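Local coordinates for putative cytidylyltransferase (Burkholderia pseudomallei, PDB 5X9Q), which probably transfers the adenylyl group of ATP to D-glycero-beta-D-manno-heptose 1-phosphate, giving ADP-D-glycero-beta-D-manno-heptose and diphosphate, at residues N71-A74 / S75-L79; N88-E91 / D92-A95; V107-E111 / K112-S116; D135-P138 / E139-L142. All blocks are in the same frame, centred on the assembly; numbering follows the deposited sequence.

All four contacts are local. Each closes only a short turn, a loop or a helix start, and they follow in series, neither nesting nor crossing. Contact 1 caps the short helix 73-76 straight after strand 65-71. Contact 2 forms the first turn of helix 90-98. Contact 3 rounds the loop from strand 105-109 into helix 115-121. Contact 4 starts helix 138-145. Contact 1 touches contact 2 through Arg93 and contact 3 through Ser75 and Glu111. Contacts 2 and 3 meet at Gly108, and contacts 3 and 4 at Val115. Together they lie along the connections that follow strands 65-71, 105-109 and 125-129 of the parallel sheet.

Contact 1 (N71-A74 / S75-L79)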
ATOM      1  N   ASN A  71       6.533  -5.305  15.067  1.00 24.51           N
ATOM      2  CA  ASN A  71       7.109  -6.428  15.797  1.00 31.01           C
ATOM      3  C   ASN A  71       8.207  -7.134  14.996  1.00 31.21           C
ATOM      4  O   ASN A  71       7.982  -7.546  13.846  1.00 28.51           O
ATOM      5  CB  ASN A  71       6.010  -7.437  16.148  1.00 28.34           C
ATOM      6  CG  ASN A  71       4.894  -6.827  16.966  1.00 32.61           C
ATOM      7  OD1 ASN A  71       4.070  -6.053  16.454  1.00 28.69           O
ATOM      8  ND2 ASN A  71       4.828  -7.208  18.236  1.00 30.05           N
ATOM      9  N   SER A  72       9.359  -7.333  15.638  1.00 33.09           N
ATOM     10  CA  SER A  72      10.420  -8.186  15.083  1.00 37.39           C
ATOM     11  C   SER A  72       9.905  -9.601  14.997  1.00 35.50           C
ATOM     12  O   SER A  72       8.908  -9.952  15.646  1.00 34.07           O
ATOM     13  CB  SER A  72      11.685  -8.184  15.943  1.00 33.10           C
ATOM     14  OG  SER A  72      11.489  -9.009  17.084  1.00 39.77           O
ATOM     15  N   ASP A  73      10.592 -10.417  14.207  1.00 38.55           N
ATOM     16  CA  ASP A  73      10.161 -11.795  13.997  1.00 44.53           C
ATOM     17  C   ASP A  73      10.135 -12.572  15.318  1.00 47.67           C
ATOM     18  O   ASP A  73       9.156 -13.279  15.603  1.00 50.09           O
ATOM     19  CB  ASP A  73      11.086 -12.487  12.985  1.00 40.77           C
ATOM     20  CG  ASP A  73      11.043 -11.827  11.599  1.00 49.10           C
ATOM     21  OD1 ASP A  73       9.945 -11.385  11.179  1.00 44.30           O
ATOM     22  OD2 ASP A  73      12.116 -11.716  10.947  1.00 50.21           O
ATOM     23  N   ALA A  74      11.173 -12.407  16.132  1.00 39.08           N
ATOM     24  CA  ALA A  74      11.229 -13.066  17.430  1.00 44.81           C
ATOM     25  C   ALA A  74      10.052 -12.585  18.278  1.00 50.09           C
ATOM     26  O   ALA A  74       9.299 -13.389  18.829  1.00 56.06           O
ATOM     27  CB  ALA A  74      12.547 -12.769  18.125  1.00 44.11           C
ATOM     28  N   SER A  75       9.898 -11.265  18.374  1.00 46.92           N
ATOM     29  CA  SER A  75       8.810 -10.663  19.133  1.00 46.01           C
ATOM     30  C   SER A  75       7.440 -11.202  18.727  1.00 45.36           C
ATOM     31  O   SER A  75       6.604 -11.495  19.583  1.00 40.09           O
ATOM     32  CB  SER A  75       8.837  -9.139  18.987  1.00 41.66           C
ATOM     33  OG  SER A  75       7.648  -8.557  19.497  1.00 35.76           O
ATOM     34  N   VAL A  76       7.178 -11.300  17.426  1.00 49.07           N
ATOM     35  CA  VAL A  76       5.882 -11.793  16.958  1.00 48.11           C
ATOM     36  C   VAL A  76       5.671 -13.204  17.486  1.00 55.52           C
ATOM     37  O   VAL A  76       4.554 -13.629  17.782  1.00 58.60           O
ATOM     38  CB  VAL A  76       5.800 -11.806  15.421  1.00 49.53           C
ATOM     39  CG1 VAL A  76       4.488 -12.425  14.965  1.00 54.37           C
ATOM     40  CG2 VAL A  76       5.952 -10.395  14.871  1.00 44.61           C
ATOM     41  N   ARG A  77       6.753 -13.932  17.620  1.00 55.09           N
ATOM     42  CA  ARG A  77       6.683 -15.285  18.119  1.00 64.92           C
ATOM     43  C   ARG A  77       6.244 -15.292  19.556  1.00 64.39           C
ATOM     44  O   ARG A  77       5.927 -16.329  20.106  1.00 63.50           O
ATOM     45  CB  ARG A  77       8.069 -15.915  18.069  1.00 66.13           C
ATOM     46  CG  ARG A  77       8.184 -17.142  17.199  1.00 67.48           C
ATOM     47  CD  ARG A  77       9.605 -17.289  16.705  1.00 66.46           C
ATOM     48  NE  ARG A  77       9.754 -16.782  15.355  1.00 68.36           N
ATOM     49  CZ  ARG A  77      10.865 -16.249  14.876  1.00 66.11           C
ATOM     50  NH1 ARG A  77      10.893 -15.815  13.639  1.00 64.87           N
ATOM     51  NH2 ARG A  77      11.948 -16.149  15.626  1.00 64.75           N
ATOM     52  N   MET A  78       6.218 -14.124  20.171  1.00 63.98           N
ATOM     53  CA  MET A  78       5.851 -14.078  21.600  1.00 57.44           C
ATOM     54  C   MET A  78       4.329 -14.220  21.892  1.00 65.11           C
ATOM     55  O   MET A  78       3.955 -14.517  23.026  1.00 73.15           O
ATOM     56  CB  MET A  78       6.581 -12.966  22.362  1.00 60.36           C
ATOM     57  CG  MET A  78       8.065 -13.226  22.569  1.00 54.61           C
ATOM     58  SD  MET A  78       8.902 -11.857  23.393  1.00 66.33           S
ATOM     59  CE  MET A  78      10.590 -12.458  23.415  1.00 59.13           C
ATOM     60  N   LEU A  79       3.484 -13.977  20.897  1.00 80.18           N
ATOM     61  CA  LEU A  79       2.049 -14.036  21.141  1.00 80.07           C
ATOM     62  C   LEU A  79       1.361 -15.238  20.509  1.00 94.98           C
ATOM     63  O   LEU A  79       1.809 -15.795  19.506  1.00 99.66           O
ATOM     64  CB  LEU A  79       1.429 -12.651  20.927  1.00 84.28           C
ATOM     65  CG  LEU A  79       1.546 -12.067  19.518  1.00 75.85           C
ATOM     66  CD1 LEU A  79       0.492 -12.663  18.599  1.00 83.04           C
ATOM     67  CD2 LEU A  79       1.437 -10.551  19.553  1.00 70.22           C
TER
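Arg77 folds its guanidinium back over the peptide that joins Asp73 and Ala74. Asp73 O sits 3.4 Å from the guanidinium plane of Arg77, over its centre. The bend at chi3 (-99°) brings the flat group round to this place. NH1 of Arg77 comes to 3.4 Å from CB of Asp73. The carboxylate of Asp73 is engaged elsewhere, in a salt bridge with Arg93.

Ser72 is the N-cap. Its chi1 of 77° sets OG between the backbone N and the carbonyl carbon, facing the start of the helix. There OG of Ser72 accepts from Ser75 N at 3.0 Å, with a nearly straight N-H...O angle of 163°. The carbonyl O of Ser72 takes Val76 N at 2.8 Å. One residue thus holds two amides of the first turn.

Arg77 N is shared. Arg77 N donates to Asp73 O at 3.2 Å. A weaker bond runs from Arg77 N to Ala74 O at 2.9 Å. The CG2 methyl of Val76 presses against CB of Asn71 at 3.2 Å, a tight fit. The hydroxyl of Ser75 lies very close to Glu111 O, a probable hydrogen bond whose exact length is doubtful. The chain then leaves through a type I turn, Val76 to Leu79. This is a serine-capped short helix at the C-terminal end of a parallel strand, in a Rossmann-like nucleotidyltransferase fold.

Contact 2 (N88-E91 / D92-A95)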
ATOM      1  N   ASN A  88       6.455 -13.214   6.367  1.00 40.67           N
ATOM      2  CA  ASN A  88       7.292 -12.184   5.853  1.00 35.54           C
ATOM      3  C   ASN A  88       8.145 -11.790   6.990  1.00 35.24           C
ATOM      4  O   ASN A  88       7.718 -11.727   8.143  1.00 37.80           O
ATOM      5  CB  ASN A  88       6.458 -10.994   5.381  1.00 37.22           C
ATOM      6  CG  ASN A  88       6.025 -11.123   3.934  1.00 35.67           C
ATOM      7  OD1 ASN A  88       6.818 -11.498   3.069  1.00 34.81           O
ATOM      8  ND2 ASN A  88       4.765 -10.811   3.662  1.00 35.50           N
ATOM      9  N   VAL A  89       9.408 -11.554   6.650  1.00 32.30           N
ATOM     10  CA  VAL A  89      10.420 -11.165   7.609  1.00 34.55           C
ATOM     11  C   VAL A  89      10.203  -9.704   7.946  1.00 38.76           C
ATOM     12  O   VAL A  89       9.727  -8.923   7.123  1.00 37.59           O
ATOM     13  CB  VAL A  89      11.840 -11.395   7.059  1.00 36.03           C
ATOM     14  CG1 VAL A  89      12.103 -12.882   6.881  1.00 36.84           C
ATOM     15  CG2 VAL A  89      12.027 -10.652   5.745  1.00 35.94           C
ATOM     16  N   GLN A  90      10.554  -9.346   9.170  1.00 33.66           N
ATOM     17  CA  GLN A  90      10.393  -7.983   9.643  1.00 37.27           C
ATOM     18  C   GLN A  90      10.849  -6.845   8.744  1.00 35.53           C
ATOM     19  O   GLN A  90      10.350  -5.725   8.875  1.00 36.68           O
ATOM     20  CB  GLN A  90      11.183  -7.759  10.927  1.00 32.04           C
ATOM     21  CG  GLN A  90      10.758  -6.527  11.713  1.00 36.42           C
ATOM     22  CD  GLN A  90      11.750  -6.196  12.810  1.00 41.62           C
ATOM     23  OE1 GLN A  90      12.615  -7.012  13.145  1.00 47.33           O
ATOM     24  NE2 GLN A  90      11.599  -5.026  13.414  1.00 34.44           N
ATOM     25  N   GLU A  91      11.787  -7.110   7.834  1.00 30.71           N
ATOM     26  CA  GLU A  91      12.307  -6.013   7.016  1.00 38.87           C
ATOM     27  C   GLU A  91      11.297  -5.839   5.893  1.00 35.96           C
ATOM     28  O   GLU A  91      11.001  -4.732   5.473  1.00 36.90           O
ATOM     29  CB  GLU A  91      13.693  -6.269   6.431  1.00 47.86           C
ATOM     30  CG  GLU A  91      14.227  -5.027   5.693  1.00 58.32           C
ATOM     31  CD  GLU A  91      15.398  -5.335   4.774  1.00 80.90           C
ATOM     32  OE1 GLU A  91      16.159  -6.289   5.064  1.00 88.69           O
ATOM     33  OE2 GLU A  91      15.533  -4.643   3.739  1.00 76.85           O
ATOM     34  N   ASP A  92      10.747  -6.947   5.438  1.00 33.01           N
ATOM     35  CA  ASP A  92       9.759  -6.902   4.387  1.00 36.60           C
ATOM     36  C   ASP A  92       8.443  -6.312   4.859  1.00 31.67           C
ATOM     37  O   ASP A  92       7.842  -5.514   4.143  1.00 32.74           O
ATOM     38  CB  ASP A  92       9.572  -8.310   3.810  1.00 33.25           C
ATOM     39  CG  ASP A  92      10.713  -8.701   2.881  1.00 37.04           C
ATOM     40  OD1 ASP A  92      11.745  -7.979   2.861  1.00 39.91           O
ATOM     41  OD2 ASP A  92      10.593  -9.733   2.184  1.00 44.52           O
ATOM     42  N   ARG A  93       8.019  -6.665   6.073  1.00 29.91           N
ATOM     43  CA  ARG A  93       6.786  -6.117   6.619  1.00 30.37           C
ATOM     44  C   ARG A  93       6.929  -4.619   6.810  1.00 28.78           C
ATOM     45  O   ARG A  93       6.012  -3.873   6.494  1.00 28.79           O
ATOM     46  CB  ARG A  93       6.418  -6.792   7.932  1.00 28.34           C
ATOM     47  CG  ARG A  93       5.909  -8.202   7.743  1.00 31.03           C
ATOM     48  CD  ARG A  93       5.514  -8.840   9.059  1.00 31.86           C
ATOM     49  NE  ARG A  93       6.670  -9.272   9.835  1.00 30.74           N
ATOM     50  CZ  ARG A  93       6.926  -8.869  11.077  1.00 33.04           C
ATOM     51  NH1 ARG A  93       6.109  -8.013  11.682  1.00 29.18           N
ATOM     52  NH2 ARG A  93       8.005  -9.313  11.712  1.00 33.67           N
ATOM     53  N   MET A  94       8.112  -4.184   7.231  1.00 27.15           N
ATOM     54  CA  MET A  94       8.366  -2.768   7.442  1.00 26.35           C
ATOM     55  C   MET A  94       8.457  -2.021   6.115  1.00 31.59           C
ATOM     56  O   MET A  94       7.960  -0.901   6.005  1.00 27.40           O
ATOM     57  CB  MET A  94       9.652  -2.570   8.235  1.00 28.47           C
ATOM     58  CG  MET A  94       9.536  -3.047   9.662  1.00 30.64           C
ATOM     59  SD  MET A  94      11.110  -2.986  10.521  1.00 31.92           S
ATOM     60  CE  MET A  94      11.363  -1.212  10.677  1.00 30.35           C
ATOM     61  N   ALA A  95       9.084  -2.639   5.112  1.00 29.75           N
ATOM     62  CA  ALA A  95       9.201  -2.002   3.801  1.00 29.85           C
ATOM     63  C   ALA A  95       7.832  -1.709   3.160  1.00 28.23           C
ATOM     64  O   ALA A  95       7.626  -0.622   2.592  1.00 28.21           O
ATOM     65  CB  ALA A  95      10.061  -2.859   2.873  1.00 27.61           C
TER
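The first turn of helix 90-98, with Val89 at its N-cap, forms this contact in the Rossmann-like fold. Valine offers no polar cap, but its carbonyl O receives Arg93 N at 3.0 Å and, weakly, Asp92 N. Alongside, the CG2 methyl of Val89 packs on the carboxylate carbon CG of Asp92 at 3.7 Å. The carboxylates of Asp92 and Glu91 form salt bridges with Arg50 of the second subunit, so this turn is part of the dimer contact.

Arg93 turns back toward the residues before the helix, its chain bent at chi3 (-77°). NE of Arg93 donates to Asn88 O at 3.2 Å. The acceptor lies close to the guanidinium plane, while the donor stands 49° out of the carbonyl plane. Arg93 NH1 bonds to Val44 O and NH2 to Asn71 O, so every guanidinium nitrogen has a carbonyl partner. NH2 also meets the Asp73 carboxylate in a salt bridge. Together these probably fix the group's rotation. The aliphatic part is also engaged, with CG of Arg93 against CB of Asn88 at 3.7 Å.

Gln90 and Met94 run side by side on another flank. SD of Met94 is 3.8 Å from CG of Gln90 and 3.6 Å from its amide NE2.

Contact 3 (V107-E111 / K112-S116)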
ATOM      1  N   VAL A 107       9.371   1.916  12.542  1.00 25.99           N
ATOM      2  CA  VAL A 107      10.360   1.468  13.532  1.00 28.47           C
ATOM      3  C   VAL A 107      10.081   0.040  13.975  1.00 22.49           C
ATOM      4  O   VAL A 107       8.936  -0.295  14.292  1.00 23.13           O
ATOM      5  CB  VAL A 107      10.333   2.329  14.799  1.00 25.16           C
ATOM      6  CG1 VAL A 107      11.277   1.758  15.833  1.00 32.93           C
ATOM      7  CG2 VAL A 107      10.729   3.706  14.478  1.00 34.28           C
ATOM      8  N   GLY A 108      11.103  -0.806  14.002  1.00 26.18           N
ATOM      9  CA  GLY A 108      10.936  -2.145  14.558  1.00 26.09           C
ATOM     10  C   GLY A 108      11.163  -2.180  16.062  1.00 25.75           C
ATOM     11  O   GLY A 108      11.931  -1.375  16.581  1.00 28.33           O
ATOM     12  N   PHE A 109      10.542  -3.127  16.765  1.00 27.54           N
ATOM     13  CA  PHE A 109      10.861  -3.343  18.171  1.00 25.46           C
ATOM     14  C   PHE A 109      10.865  -4.832  18.458  1.00 29.38           C
ATOM     15  O   PHE A 109      10.148  -5.588  17.815  1.00 30.91           O
ATOM     16  CB  PHE A 109       9.879  -2.614  19.103  1.00 27.30           C
ATOM     17  CG  PHE A 109       8.461  -3.080  18.982  1.00 28.01           C
ATOM     18  CD1 PHE A 109       7.617  -2.550  17.999  1.00 24.79           C
ATOM     19  CD2 PHE A 109       7.959  -4.041  19.853  1.00 27.26           C
ATOM     20  CE1 PHE A 109       6.291  -2.983  17.881  1.00 25.48           C
ATOM     21  CE2 PHE A 109       6.634  -4.481  19.750  1.00 30.86           C
ATOM     22  CZ  PHE A 109       5.794  -3.949  18.752  1.00 30.52           C
ATOM     23  N   ASP A 110      11.710  -5.244  19.407  1.00 36.25           N
ATOM     24  CA  ASP A 110      11.962  -6.663  19.692  1.00 37.38           C
ATOM     25  C   ASP A 110      11.142  -7.230  20.854  1.00 38.88           C
ATOM     26  O   ASP A 110      10.876  -8.431  20.912  1.00 38.10           O
ATOM     27  CB  ASP A 110      13.437  -6.861  20.014  1.00 36.70           C
ATOM     28  CG  ASP A 110      14.322  -6.699  18.804  1.00 35.42           C
ATOM     29  OD1 ASP A 110      14.078  -7.358  17.772  1.00 48.99           O
ATOM     30  OD2 ASP A 110      15.302  -5.939  18.907  1.00 35.74           O
ATOM     31  N   GLU A 111      10.783  -6.367  21.801  1.00 33.44           N
ATOM     32  CA  GLU A 111      10.043  -6.797  22.972  1.00 32.50           C
ATOM     33  C   GLU A 111       8.673  -7.345  22.572  1.00 32.10           C
ATOM     34  O   GLU A 111       8.216  -7.172  21.436  1.00 36.04           O
ATOM     35  CB  GLU A 111       9.875  -5.656  23.987  1.00 36.24           C
ATOM     36  CG  GLU A 111      11.158  -4.912  24.409  1.00 37.71           C
ATOM     37  CD  GLU A 111      11.628  -3.854  23.394  1.00 46.10           C
ATOM     38  OE1 GLU A 111      10.951  -2.819  23.259  1.00 50.48           O
ATOM     39  OE2 GLU A 111      12.681  -4.027  22.749  1.00 54.06           O
ATOM     40  N   LYS A 112       7.995  -7.973  23.522  1.00 29.87           N
ATOM     41  CA  LYS A 112       6.703  -8.582  23.248  1.00 36.05           C
ATOM     42  C   LYS A 112       5.604  -7.524  23.102  1.00 36.22           C
ATOM     43  O   LYS A 112       4.646  -7.713  22.352  1.00 35.22           O
ATOM     44  CB  LYS A 112       6.341  -9.550  24.381  1.00 40.20           C
ATOM     45  CG  LYS A 112       5.038 -10.314  24.186  1.00 52.33           C
ATOM     46  CD  LYS A 112       4.826 -11.344  25.285  1.00 60.27           C
ATOM     47  CE  LYS A 112       5.025 -10.727  26.664  1.00 80.93           C
ATOM     48  NZ  LYS A 112       4.629 -11.687  27.743  1.00107.16           N
ATOM     49  N   THR A 113       5.757  -6.405  23.811  1.00 31.26           N
ATOM     50  CA  THR A 113       4.788  -5.329  23.736  1.00 31.42           C
ATOM     51  C   THR A 113       5.498  -4.049  23.318  1.00 29.66           C
ATOM     52  O   THR A 113       6.711  -3.910  23.503  1.00 30.42           O
ATOM     53  CB  THR A 113       4.060  -5.120  25.095  1.00 35.33           C
ATOM     54  OG1 THR A 113       4.920  -4.458  26.028  1.00 33.32           O
ATOM     55  CG2 THR A 113       3.565  -6.454  25.663  1.00 34.93           C
ATOM     56  N   PRO A 114       4.747  -3.093  22.773  1.00 27.83           N
ATOM     57  CA  PRO A 114       5.398  -1.853  22.352  1.00 27.84           C
ATOM     58  C   PRO A 114       5.634  -0.808  23.448  1.00 29.25           C
ATOM     59  O   PRO A 114       5.983   0.339  23.109  1.00 25.45           O
ATOM     60  CB  PRO A 114       4.432  -1.302  21.306  1.00 30.65           C
ATOM     61  CG  PRO A 114       3.104  -1.988  21.540  1.00 28.87           C
ATOM     62  CD  PRO A 114       3.295  -3.080  22.533  1.00 34.64           C
ATOM     63  N   VAL A 115       5.487  -1.187  24.721  1.00 29.19           N
ATOM     64  CA  VAL A 115       5.562  -0.215  25.818  1.00 33.09           C
ATOM     65  C   VAL A 115       6.885   0.548  25.900  1.00 31.72           C
ATOM     66  O   VAL A 115       6.880   1.770  26.036  1.00 35.04           O
ATOM     67  CB  VAL A 115       5.277  -0.874  27.186  1.00 35.64           C
ATOM     68  CG1 VAL A 115       5.579   0.092  28.320  1.00 33.85           C
ATOM     69  CG2 VAL A 115       3.815  -1.321  27.237  1.00 30.82           C
ATOM     70  N   SER A 116       8.021  -0.127  25.830  1.00 30.31           N
ATOM     71  CA  SER A 116       9.268   0.626  25.949  1.00 31.72           C
ATOM     72  C   SER A 116       9.525   1.416  24.667  1.00 31.83           C
ATOM     73  O   SER A 116      10.159   2.471  24.716  1.00 34.38           O
ATOM     74  CB  SER A 116      10.475  -0.284  26.233  1.00 31.42           C
ATOM     75  OG  SER A 116      10.909  -0.920  25.036  1.00 38.88           O
TER
HETATM   76  O   HOH W   1       8.688  -1.960  22.972  1.00 34.29           O
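Phe109 and Pro114 lie side by side and point the same way, the proline over one face of the ring. The CB of Pro114 is 4.2 Å from the Phe109 ring centroid and 23° off the ring normal, a CH-pi contact. The CA of Pro114 also lies over this face, 3.9 Å above the plane but offset toward the rim. With chi1 at 62°, the ring of Phe109 straddles its own main chain and is turned toward the returning loop.

Glu111 reaches across the same loop. A bend at chi2 (80°) curls its carboxylate toward Ser116, and OE1 of Glu111 comes to 2.6 Å from OG of Ser116. A water between Glu111 OE1 and Thr113 O donates to Thr113 O at 2.8 Å; its approach to the carboxylate is very short and doubtful in detail. Arg24 holds both residues, with NH2 in a salt bridge to OE1 of Glu111 and NH1 bonded to OG of Ser116.

The loop joins strand 105-109, outermost in the sheet of this chain, to helix 115-121. Phe109 and Pro114 both rest on Asn42 of strand 38-43, Arg24 comes from helix 24-30, and Pro114 and Val115 lean on helix 138-145.

Contact 4 (D135-P138 / E139-L142); sequences DALP and ESAL
Leu137 and Glu139 form the close-packed side of this helix start. The side chain of Glu139 is folded back. Its chi1 of 52° tucks CG in over the main chain, and a further bend at chi2 (-94°) carries the carboxylate toward the preceding residues. OE1 of Glu139 then lies against the Leu137 methyls, 3.7 Å from CD1 and 3.8 Å from CD2. OE2 of Glu139 meets the ring of Pro138, 3.2 Å from CD. Glu139 is buried, and within this contact its carboxylate lies against carbon. Ser140 adds its hydroxyl, with OG 3.5 Å from CB of Leu137. The same OG bonds to Met134 O and so ties the helix to the loop before it.

Two backbone bonds start the helix, one of them weak. Ser140 N makes the weak one to Leu137 O at 3.2 Å, whereas Leu142 N reaches Pro138 O at 3.0 Å.

The outer side is looser. Pro138 packs on Glu139 by its CD, yet the residue as a whole is exposed, like Ala141. Asp135 turns away to form a salt bridge with Arg144. The end of Leu142 leads off to Ile118 of helix 115-121.

Leu137 is the N-cap and Pro138 the first helical residue, where a missing N-H costs no helical bond. Such a start suits helix 138-145, the helix of the beta-alpha-beta crossover that joins the adjacent parallel strands 125-129 and 149-153.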
ATOM      1  N   ASP A 135      -8.666   0.832  27.390  1.00 44.95           N
ATOM      2  CA  ASP A 135      -8.403   0.786  28.835  1.00 50.14           C
ATOM      3  C   ASP A 135      -7.672  -0.492  29.299  1.00 42.95           C
ATOM      4  O   ASP A 135      -7.074  -0.506  30.369  1.00 48.95           O
ATOM      5  CB  ASP A 135      -9.705   0.942  29.632  1.00 56.38           C
ATOM      6  CG  ASP A 135     -10.431   2.245  29.333  1.00 61.20           C
ATOM      7  OD1 ASP A 135      -9.875   3.313  29.663  1.00 59.80           O
ATOM      8  OD2 ASP A 135     -11.558   2.205  28.786  1.00 81.49           O
ATOM      9  N   ALA A 136      -7.689  -1.552  28.496  1.00 48.00           N
ATOM     10  CA  ALA A 136      -7.017  -2.798  28.882  1.00 45.64           C
ATOM     11  C   ALA A 136      -5.557  -2.834  28.423  1.00 45.16           C
ATOM     12  O   ALA A 136      -4.832  -3.803  28.696  1.00 45.61           O
ATOM     13  CB  ALA A 136      -7.772  -4.004  28.326  1.00 44.88           C
ATOM     14  N   LEU A 137      -5.132  -1.787  27.717  1.00 41.24           N
ATOM     15  CA  LEU A 137      -3.772  -1.721  27.181  1.00 39.84           C
ATOM     16  C   LEU A 137      -2.828  -0.928  28.069  1.00 31.32           C
ATOM     17  O   LEU A 137      -3.130   0.195  28.468  1.00 31.24           O
ATOM     18  CB  LEU A 137      -3.761  -1.109  25.775  1.00 38.69           C
ATOM     19  CG  LEU A 137      -4.353  -1.884  24.605  1.00 42.67           C
ATOM     20  CD1 LEU A 137      -4.087  -1.098  23.348  1.00 41.61           C
ATOM     21  CD2 LEU A 137      -3.727  -3.273  24.504  1.00 39.24           C
ATOM     22  N   PRO A 138      -1.660  -1.514  28.354  1.00 36.67           N
ATOM     23  CA  PRO A 138      -0.618  -0.845  29.144  1.00 34.43           C
ATOM     24  C   PRO A 138      -0.198   0.457  28.476  1.00 31.87           C
ATOM     25  O   PRO A 138      -0.080   1.476  29.154  1.00 31.43           O
ATOM     26  CB  PRO A 138       0.544  -1.848  29.152  1.00 28.84           C
ATOM     27  CG  PRO A 138      -0.018  -3.134  28.649  1.00 30.12           C
ATOM     28  CD  PRO A 138      -1.321  -2.904  27.991  1.00 30.64           C
ATOM     29  N   GLU A 139      -0.012   0.421  27.158  1.00 30.08           N
ATOM     30  CA  GLU A 139       0.459   1.594  26.422  1.00 32.57           C
ATOM     31  C   GLU A 139      -0.544   2.770  26.458  1.00 25.59           C
ATOM     32  O   GLU A 139      -0.132   3.930  26.432  1.00 24.14           O
ATOM     33  CB  GLU A 139       0.777   1.213  24.972  1.00 29.08           C
ATOM     34  CG  GLU A 139      -0.342   0.488  24.254  1.00 32.17           C
ATOM     35  CD  GLU A 139      -0.199  -1.024  24.337  1.00 34.82           C
ATOM     36  OE1 GLU A 139      -0.449  -1.703  23.312  1.00 36.52           O
ATOM     37  OE2 GLU A 139       0.118  -1.529  25.444  1.00 36.07           O
ATOM     38  N   SER A 140      -1.837   2.477  26.574  1.00 24.41           N
ATOM     39  CA  SER A 140      -2.828   3.537  26.732  1.00 27.12           C
ATOM     40  C   SER A 140      -2.566   4.317  27.994  1.00 27.25           C
ATOM     41  O   SER A 140      -2.594   5.553  28.004  1.00 26.91           O
ATOM     42  CB  SER A 140      -4.239   2.977  26.808  1.00 28.00           C
ATOM     43  OG  SER A 140      -4.588   2.304  25.623  1.00 32.99           O
ATOM     44  N   ALA A 141      -2.317   3.579  29.070  1.00 25.62           N
ATOM     45  CA  ALA A 141      -2.065   4.186  30.354  1.00 21.15           C
ATOM     46  C   ALA A 141      -0.794   4.981  30.267  1.00 24.69           C
ATOM     47  O   ALA A 141      -0.722   6.095  30.787  1.00 25.30           O
ATOM     48  CB  ALA A 141      -1.962   3.112  31.455  1.00 33.90           C
ATOM     49  N   LEU A 142       0.213   4.412  29.600  1.00 23.35           N
ATOM     50  CA  LEU A 142       1.481   5.111  29.471  1.00 25.77           C
ATOM     51  C   LEU A 142       1.268   6.464  28.808  1.00 28.13           C
ATOM     52  O   LEU A 142       1.653   7.503  29.364  1.00 25.47           O
ATOM     53  CB  LEU A 142       2.489   4.287  28.668  1.00 29.57           C
ATOM     54  CG  LEU A 142       3.854   4.973  28.478  1.00 29.76           C
ATOM     55  CD1 LEU A 142       4.584   5.161  29.800  1.00 27.83           C
ATOM     56  CD2 LEU A 142       4.723   4.189  27.505  1.00 31.28           C
TER